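Local coordinates for protein diphthine synthase (PDB 1WDE) that probably uses S-adenosyl-L-methionine to trimethylate the amino group of a modified histidine in elongation factor 2, a step toward diphthamide, at residues S154-I159 and S189-A194; L161-G166 and I249-S254; W259-A264 and R269-D274. One frame throughout, in Å; residues are numbered along the deposited sequence.

Contact 1: S154-I159 and S189-A194; sequences SVARRI and SLLLEA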
# COMPACT_ATOMS: atom_id res chain seq x y z
N SER A 154 -3.01 -17.17 3.19
CA SER A 154 -2.31 -17.01 1.93
C SER A 154 -1.39 -15.79 2.04
O SER A 154 -0.34 -15.75 1.40
CB SER A 154 -3.30 -16.83 0.79
OG SER A 154 -4.02 -15.63 0.96
N VAL A 155 -1.77 -14.81 2.86
CA VAL A 155 -0.95 -13.62 3.03
C VAL A 155 0.38 -13.94 3.72
O VAL A 155 1.43 -13.43 3.31
CB VAL A 155 -1.70 -12.54 3.82
CG1 VAL A 155 -0.71 -11.52 4.39
CG2 VAL A 155 -2.68 -11.84 2.89
N ALA A 156 0.34 -14.79 4.75
CA ALA A 156 1.55 -15.17 5.47
C ALA A 156 2.48 -15.87 4.47
O ALA A 156 3.66 -15.55 4.38
CB ALA A 156 1.22 -16.11 6.65
N ARG A 157 1.94 -16.82 3.71
CA ARG A 157 2.75 -17.52 2.72
C ARG A 157 3.44 -16.57 1.73
O ARG A 157 4.60 -16.79 1.40
CB ARG A 157 1.90 -18.52 1.93
CG ARG A 157 2.63 -19.16 0.75
CD ARG A 157 1.88 -20.40 0.27
NE ARG A 157 2.47 -21.02 -0.91
CZ ARG A 157 2.23 -20.64 -2.16
NH1 ARG A 157 1.39 -19.64 -2.41
NH2 ARG A 157 2.78 -21.30 -3.16
N ARG A 158 2.76 -15.54 1.24
CA ARG A 158 3.42 -14.65 0.28
C ARG A 158 4.61 -13.96 0.94
O ARG A 158 5.62 -13.65 0.29
CB ARG A 158 2.43 -13.63 -0.30
CG ARG A 158 1.37 -14.25 -1.21
CD ARG A 158 0.76 -13.19 -2.14
NE ARG A 158 1.77 -12.59 -3.02
CZ ARG A 158 1.80 -11.30 -3.38
NH1 ARG A 158 0.85 -10.47 -2.96
NH2 ARG A 158 2.79 -10.84 -4.14
N ILE A 159 4.52 -13.74 2.24
CA ILE A 159 5.63 -13.11 2.93
C ILE A 159 6.80 -14.09 2.93
O ILE A 159 7.93 -13.69 2.65
CB ILE A 159 5.27 -12.71 4.37
CG1 ILE A 159 4.17 -11.64 4.34
CG2 ILE A 159 6.52 -12.20 5.10
CD1 ILE A 159 3.64 -11.25 5.76
N SER A 189 -1.20 -8.53 14.70
CA SER A 189 -1.70 -9.62 15.54
C SER A 189 -2.41 -10.71 14.77
O SER A 189 -2.17 -11.90 14.99
CB SER A 189 -2.66 -9.08 16.62
OG SER A 189 -1.92 -8.50 17.68
N LEU A 190 -3.31 -10.31 13.88
CA LEU A 190 -4.04 -11.28 13.09
C LEU A 190 -3.10 -11.94 12.08
O LEU A 190 -3.30 -13.08 11.68
CB LEU A 190 -5.22 -10.61 12.36
CG LEU A 190 -5.98 -11.49 11.36
CD1 LEU A 190 -6.51 -12.77 12.04
CD2 LEU A 190 -7.12 -10.68 10.75
N LEU A 191 -2.06 -11.21 11.66
CA LEU A 191 -1.08 -11.77 10.72
C LEU A 191 -0.36 -12.92 11.45
O LEU A 191 -0.18 -14.01 10.92
CB LEU A 191 -0.04 -10.71 10.33
CG LEU A 191 0.80 -10.80 9.04
CD1 LEU A 191 2.21 -10.25 9.31
CD2 LEU A 191 0.89 -12.21 8.53
N LEU A 192 0.04 -12.66 12.69
CA LEU A 192 0.75 -13.68 13.47
C LEU A 192 -0.17 -14.87 13.77
O LEU A 192 0.28 -16.01 13.81
CB LEU A 192 1.33 -13.07 14.75
CG LEU A 192 2.36 -11.97 14.48
CD1 LEU A 192 2.91 -11.41 15.78
CD2 LEU A 192 3.51 -12.56 13.63
N GLU A 193 -1.46 -14.61 13.97
CA GLU A 193 -2.37 -15.72 14.21
C GLU A 193 -2.42 -16.55 12.92
O GLU A 193 -2.46 -17.78 12.99
CB GLU A 193 -3.78 -15.23 14.58
CG GLU A 193 -4.84 -16.34 14.57
CD GLU A 193 -4.47 -17.52 15.46
OE1 GLU A 193 -5.14 -18.58 15.36
OE2 GLU A 193 -3.52 -17.40 16.26
N ALA A 194 -2.40 -15.88 11.77
CA ALA A 194 -2.41 -16.57 10.46
C ALA A 194 -1.14 -17.39 10.29
O ALA A 194 -1.16 -18.49 9.74
CB ALA A 194 -2.52 -15.54 9.30
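This helix-helix crossing belongs to the C-terminal half of the tetrapyrrole methylase fold, where Leu-191 of helix 184-202 meets Val-155, Ala-156 and Ile-159 of helix 153-165. The axes of the two segments cross at -85°, nearly at a right angle, and come within 9.2 Å of each other. Such a steep crossing keeps the touching region short, and a single leucine carries most of it. Ile-159 and Leu-191 reach toward each other tip to tip. Ile-159 CD1 lies 4.0 Å from Leu-191 CD1 and equally far from Leu-191 CD2, so the isoleucine methyl faces both ends of the leucine fork. With CG roughly anti to the backbone N (chi1 -158°), the Leu-191 branch leaves the flank of its helix toward the other one. One turn back along helix 153-165, Ala-156 CB approaches Leu-191 CD2 at 4.3 Å. Val-155 CG1 meets the same methyl more loosely, 4.5 Å from Leu-191 CD2. The CA atoms come nearest at Ala-156 and Ala-194, 6.5 Å apart, where both side chains are small. No hydrogen bond crosses the interface, which is apolar and largely buried. The Leu-191 side chain is about 8 Å from that of Leu-173, which probably helps to bind S-adenosyl-L-methionine. Helix 153-165 is the connection of a beta-alpha-beta crossover between the parallel neighbours 137-143 and 168-173. Leu-143 of strand 137-143 touches both Val-155 and Leu-191, and Pro-152, just before the crossover helix, packs on Leu-190 and Ala-194 of helix 184-202.

Contact 2: L161-G166 and I249-S254; sequences LNLCAG and IPARLS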
# COMPACT_ATOMS: atom_id res chain seq x y z
N LEU A 161 7.38 -16.33 0.77
CA LEU A 161 7.87 -16.44 -0.62
C LEU A 161 8.86 -15.32 -0.93
O LEU A 161 9.87 -15.53 -1.61
CB LEU A 161 6.68 -16.41 -1.60
CG LEU A 161 5.88 -17.73 -1.59
CD1 LEU A 161 4.70 -17.67 -2.55
CD2 LEU A 161 6.83 -18.87 -1.99
N ASN A 162 8.60 -14.12 -0.41
CA ASN A 162 9.50 -13.00 -0.61
C ASN A 162 10.80 -13.33 0.11
O ASN A 162 11.90 -13.17 -0.42
CB ASN A 162 8.95 -11.71 0.01
CG ASN A 162 7.99 -10.95 -0.90
OD1 ASN A 162 8.02 -11.08 -2.11
ND2 ASN A 162 7.17 -10.10 -0.29
N LEU A 163 10.68 -13.77 1.36
CA LEU A 163 11.85 -14.12 2.14
C LEU A 163 12.73 -15.14 1.43
O LEU A 163 13.94 -14.98 1.38
CB LEU A 163 11.44 -14.65 3.52
CG LEU A 163 10.77 -13.58 4.37
CD1 LEU A 163 10.14 -14.18 5.63
CD2 LEU A 163 11.81 -12.53 4.75
N CYS A 164 12.13 -16.19 0.87
CA CYS A 164 12.90 -17.22 0.16
C CYS A 164 13.60 -16.67 -1.09
O CYS A 164 14.58 -17.25 -1.58
CB CYS A 164 12.00 -18.39 -0.24
SG CYS A 164 11.18 -19.29 1.10
N ALA A 165 13.11 -15.55 -1.62
CA ALA A 165 13.70 -14.95 -2.80
C ALA A 165 14.68 -13.86 -2.40
O ALA A 165 15.33 -13.26 -3.24
CB ALA A 165 12.61 -14.36 -3.69
N GLY A 166 14.78 -13.62 -1.09
CA GLY A 166 15.66 -12.59 -0.56
C GLY A 166 15.08 -11.20 -0.77
O GLY A 166 15.82 -10.22 -0.91
N ILE A 249 8.62 -5.59 6.11
CA ILE A 249 9.17 -6.79 6.77
C ILE A 249 10.34 -7.18 5.84
O ILE A 249 10.16 -7.86 4.83
CB ILE A 249 8.12 -7.93 6.83
CG1 ILE A 249 6.89 -7.46 7.62
CG2 ILE A 249 8.74 -9.19 7.51
CD1 ILE A 249 5.66 -8.37 7.43
N PRO A 250 11.56 -6.79 6.20
CA PRO A 250 12.71 -7.08 5.37
C PRO A 250 13.21 -8.50 5.31
O PRO A 250 12.92 -9.33 6.18
CB PRO A 250 13.76 -6.14 5.93
CG PRO A 250 13.53 -6.24 7.38
CD PRO A 250 11.99 -6.35 7.54
N ALA A 251 13.92 -8.79 4.21
CA ALA A 251 14.57 -10.07 4.05
C ALA A 251 15.85 -9.73 4.79
O ALA A 251 16.04 -8.58 5.22
CB ALA A 251 14.88 -10.35 2.57
N ARG A 252 16.75 -10.70 4.93
CA ARG A 252 18.00 -10.43 5.64
C ARG A 252 18.71 -9.23 5.06
O ARG A 252 19.06 -9.22 3.88
CB ARG A 252 18.90 -11.67 5.57
CG ARG A 252 20.06 -11.58 6.48
CD ARG A 252 20.43 -12.95 7.00
NE ARG A 252 21.64 -12.86 7.79
CZ ARG A 252 22.13 -13.86 8.52
NH1 ARG A 252 21.50 -15.02 8.54
NH2 ARG A 252 23.25 -13.68 9.20
N LEU A 253 18.94 -8.21 5.88
CA LEU A 253 19.57 -6.98 5.40
C LEU A 253 21.00 -7.15 4.98
O LEU A 253 21.75 -7.92 5.59
CB LEU A 253 19.54 -5.90 6.49
CG LEU A 253 18.14 -5.48 6.95
CD1 LEU A 253 18.24 -4.55 8.14
CD2 LEU A 253 17.44 -4.84 5.78
N SER A 254 21.39 -6.41 3.96
CA SER A 254 22.76 -6.42 3.49
C SER A 254 23.51 -5.53 4.48
O SER A 254 22.91 -4.69 5.15
CB SER A 254 22.84 -5.82 2.07
OG SER A 254 23.12 -4.43 2.13
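Gly-166 N bonds back to Leu-163 O at 2.9 Å, part of the Schellman motif that closes helix 153-165, and both residues touch Ala-251 of the facing loop. The contact joins this C-terminal helix end to the irregular chain that leaves strand 246-249 and leads into helix 255-264. Gly-166 turns the chain out of the helix with a positive phi of 76°. Leu-163 stretches from the last helical turn toward the loop. Its CG is anti to its own carbonyl carbon (chi1 -66°), and the CD2 branch does the touching, with Leu-163 CD2 3.8 Å from Ala-251 CA and 4.4 Å from Ala-251 CB. Leu-163 CD2 also packs 3.7 Å from Pro-250 O, which Tyr-278 OH of helix 277-287 hydrogen-bonds. Ala-251 is the counterpart on the other side, its CB directed at the helix end; the CA atoms of Leu-163 and Ala-251 are 5.2 Å apart. No direct hydrogen bond spans the two segments, but Arg-136 bridges them, its NH2 bonded to Gly-166 O and its NH1 to Arg-252 O. On the flanking residues of the helix, Asn-162 reaches Gly-139 N through OD1 and Thr-169 OG1 through ND2, and Cys-164 forms a disulfide with Cys-285 of helix 277-287. Where the glycine turn and the loop come closest, the methyl of Ala-251 lies against the peptide leaving the turn, with Ala-251 CB 3.5 Å from Gly-166 C and 3.6 Å from Gly-166 O.

Contact 3: W259-A264 and R269-D274; sequences WLLAAA and RPLEYD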
# COMPACT_ATOMS: atom_id res chain seq x y z
N TRP A 259 23.17 -0.32 7.82
CA TRP A 259 23.70 1.01 8.08
C TRP A 259 22.68 2.06 7.62
O TRP A 259 22.40 3.01 8.35
CB TRP A 259 25.03 1.16 7.35
CG TRP A 259 25.64 2.54 7.30
CD1 TRP A 259 26.10 3.28 8.36
CD2 TRP A 259 25.85 3.33 6.13
NE1 TRP A 259 26.59 4.49 7.91
CE2 TRP A 259 26.45 4.55 6.55
CE3 TRP A 259 25.60 3.14 4.77
CZ2 TRP A 259 26.79 5.56 5.64
CZ3 TRP A 259 25.94 4.15 3.87
CH2 TRP A 259 26.53 5.35 4.31
N LEU A 260 22.12 1.88 6.42
CA LEU A 260 21.12 2.80 5.86
C LEU A 260 19.85 2.84 6.71
O LEU A 260 19.36 3.92 7.03
CB LEU A 260 20.74 2.39 4.43
CG LEU A 260 21.84 2.45 3.37
CD1 LEU A 260 21.35 1.85 2.03
CD2 LEU A 260 22.28 3.89 3.19
N LEU A 261 19.32 1.66 7.06
CA LEU A 261 18.10 1.56 7.88
C LEU A 261 18.30 2.12 9.29
O LEU A 261 17.40 2.73 9.87
CB LEU A 261 17.63 0.10 7.97
CG LEU A 261 16.36 -0.10 8.81
CD1 LEU A 261 15.22 0.67 8.17
CD2 LEU A 261 15.99 -1.58 8.92
N ALA A 262 19.48 1.89 9.86
CA ALA A 262 19.77 2.41 11.20
C ALA A 262 19.73 3.95 11.14
O ALA A 262 19.18 4.59 12.02
CB ALA A 262 21.17 1.93 11.66
N ALA A 263 20.32 4.54 10.11
CA ALA A 263 20.29 6.00 9.98
C ALA A 263 18.87 6.54 9.78
O ALA A 263 18.46 7.54 10.40
CB ALA A 263 21.18 6.44 8.83
N ALA A 264 18.10 5.85 8.93
CA ALA A 264 16.72 6.24 8.63
C ALA A 264 15.79 6.18 9.84
O ALA A 264 14.91 7.01 10.00
CB ALA A 264 16.15 5.34 7.49
N ARG A 269 23.67 0.95 15.18
CA ARG A 269 24.05 -0.39 14.81
C ARG A 269 24.87 -0.93 15.99
O ARG A 269 25.57 -0.18 16.66
CB ARG A 269 24.89 -0.36 13.53
CG ARG A 269 24.14 -0.94 12.32
CD ARG A 269 24.53 -0.28 11.01
NE ARG A 269 25.91 -0.52 10.57
CZ ARG A 269 26.90 0.35 10.69
NH1 ARG A 269 26.68 1.53 11.26
NH2 ARG A 269 28.10 0.08 10.20
N PRO A 270 24.76 -2.23 16.27
CA PRO A 270 23.93 -3.19 15.55
C PRO A 270 22.44 -3.03 15.80
O PRO A 270 22.02 -2.75 16.93
CB PRO A 270 24.44 -4.54 16.07
CG PRO A 270 25.84 -4.25 16.52
CD PRO A 270 25.68 -2.92 17.19
N LEU A 271 21.64 -3.19 14.75
CA LEU A 271 20.20 -3.14 14.93
C LEU A 271 19.99 -4.46 15.64
O LEU A 271 20.67 -5.44 15.35
CB LEU A 271 19.48 -3.14 13.57
CG LEU A 271 19.57 -1.85 12.76
CD1 LEU A 271 18.82 -2.00 11.42
CD2 LEU A 271 19.00 -0.72 13.59
N GLU A 272 19.07 -4.50 16.59
CA GLU A 272 18.83 -5.73 17.32
C GLU A 272 17.61 -6.45 16.79
O GLU A 272 16.59 -5.83 16.49
CB GLU A 272 18.66 -5.42 18.81
CG GLU A 272 19.90 -4.79 19.43
CD GLU A 272 19.66 -4.28 20.84
OE1 GLU A 272 18.66 -3.57 21.06
OE2 GLU A 272 20.49 -4.58 21.73
N TYR A 273 17.75 -7.77 16.67
CA TYR A 273 16.67 -8.64 16.20
C TYR A 273 17.13 -10.09 16.33
O TYR A 273 18.32 -10.35 16.48
CB TYR A 273 16.28 -8.30 14.76
CG TYR A 273 17.35 -8.57 13.74
CD1 TYR A 273 17.59 -9.86 13.28
CD2 TYR A 273 18.08 -7.53 13.18
CE1 TYR A 273 18.53 -10.11 12.30
CE2 TYR A 273 19.03 -7.77 12.20
CZ TYR A 273 19.25 -9.06 11.76
OH TYR A 273 20.18 -9.29 10.77
N ASP A 274 16.18 -11.02 16.28
CA ASP A 274 16.47 -12.44 16.42
C ASP A 274 17.51 -12.94 15.41
O ASP A 274 17.25 -13.00 14.21
CB ASP A 274 15.16 -13.24 16.32
CG ASP A 274 15.35 -14.71 16.62
OD1 ASP A 274 14.51 -15.28 17.33
OD2 ASP A 274 16.35 -15.30 16.15
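A helix is packed here by the chain that doubles back after it: Arg-269 and Leu-271 lie along Trp-259, Leu-261 and Ala-262 of helix 255-264, before the chain goes on to helix 277-287. The contact has an outer half, where a charged group meets an indole edge without a hydrogen bond, and a buried, apolar half. In the outer half the aliphatic part of Arg-269 runs over the helix backbone in a very tight approach, with Arg-269 CD 3.3 Å from Trp-259 CA. Bends at chi2 and chi3 lay the arginine chain over the helix. Its guanidinium meets the tryptophan at an edge: Arg-269 NH1 is 3.4 Å from Trp-259 CD1, near the plane of the indole. Seen from the arginine, Trp-259 CD1 sits over one guanidinium face, toward its rim. With NH1 at the indole edge and the planes 73° apart, the guanidinium does not stack on the ring. In the buried half Leu-271 straddles two helix residues. Its CD1 meets Leu-261 CD2 at 3.8 Å, the two leucine side chains crossing at about a right angle, and its other methyl, CD2, lies 3.9 Å from Ala-262 CB. Ala-262 also lies under the arginine, its CB 4.1 Å from Arg-269 CD, and so links the two halves. Tyr-228 of strand 225-229 packs on both Leu-261 and Leu-271, and Leu-253, in the loop leading into helix 255-264, lies against Leu-261.

Overall arrangement
Contacts 1 and 2 share helix 153-165: contact 1 sets its earlier turns across another helix, contact 2 its C-terminal end against a loop. They adjoin through Ile-159 CD1 and Ile-249 CD1, 3.9 Å apart. Loop 249-254 then leads to contact 3, where Leu-253 CD1 packs 3.8 Å from Leu-261 CD2. Contact 1 is wholly apolar and lies closest to the cofactor region; contact 2, also buried, sets a leucine and an alanine against main-chain atoms, with polar bridges around them; contact 3 has a buried leucine half and an exposed arginine-tryptophan half. Contacts 1 and 3 do not touch, their nearest atoms being about 12 Å apart.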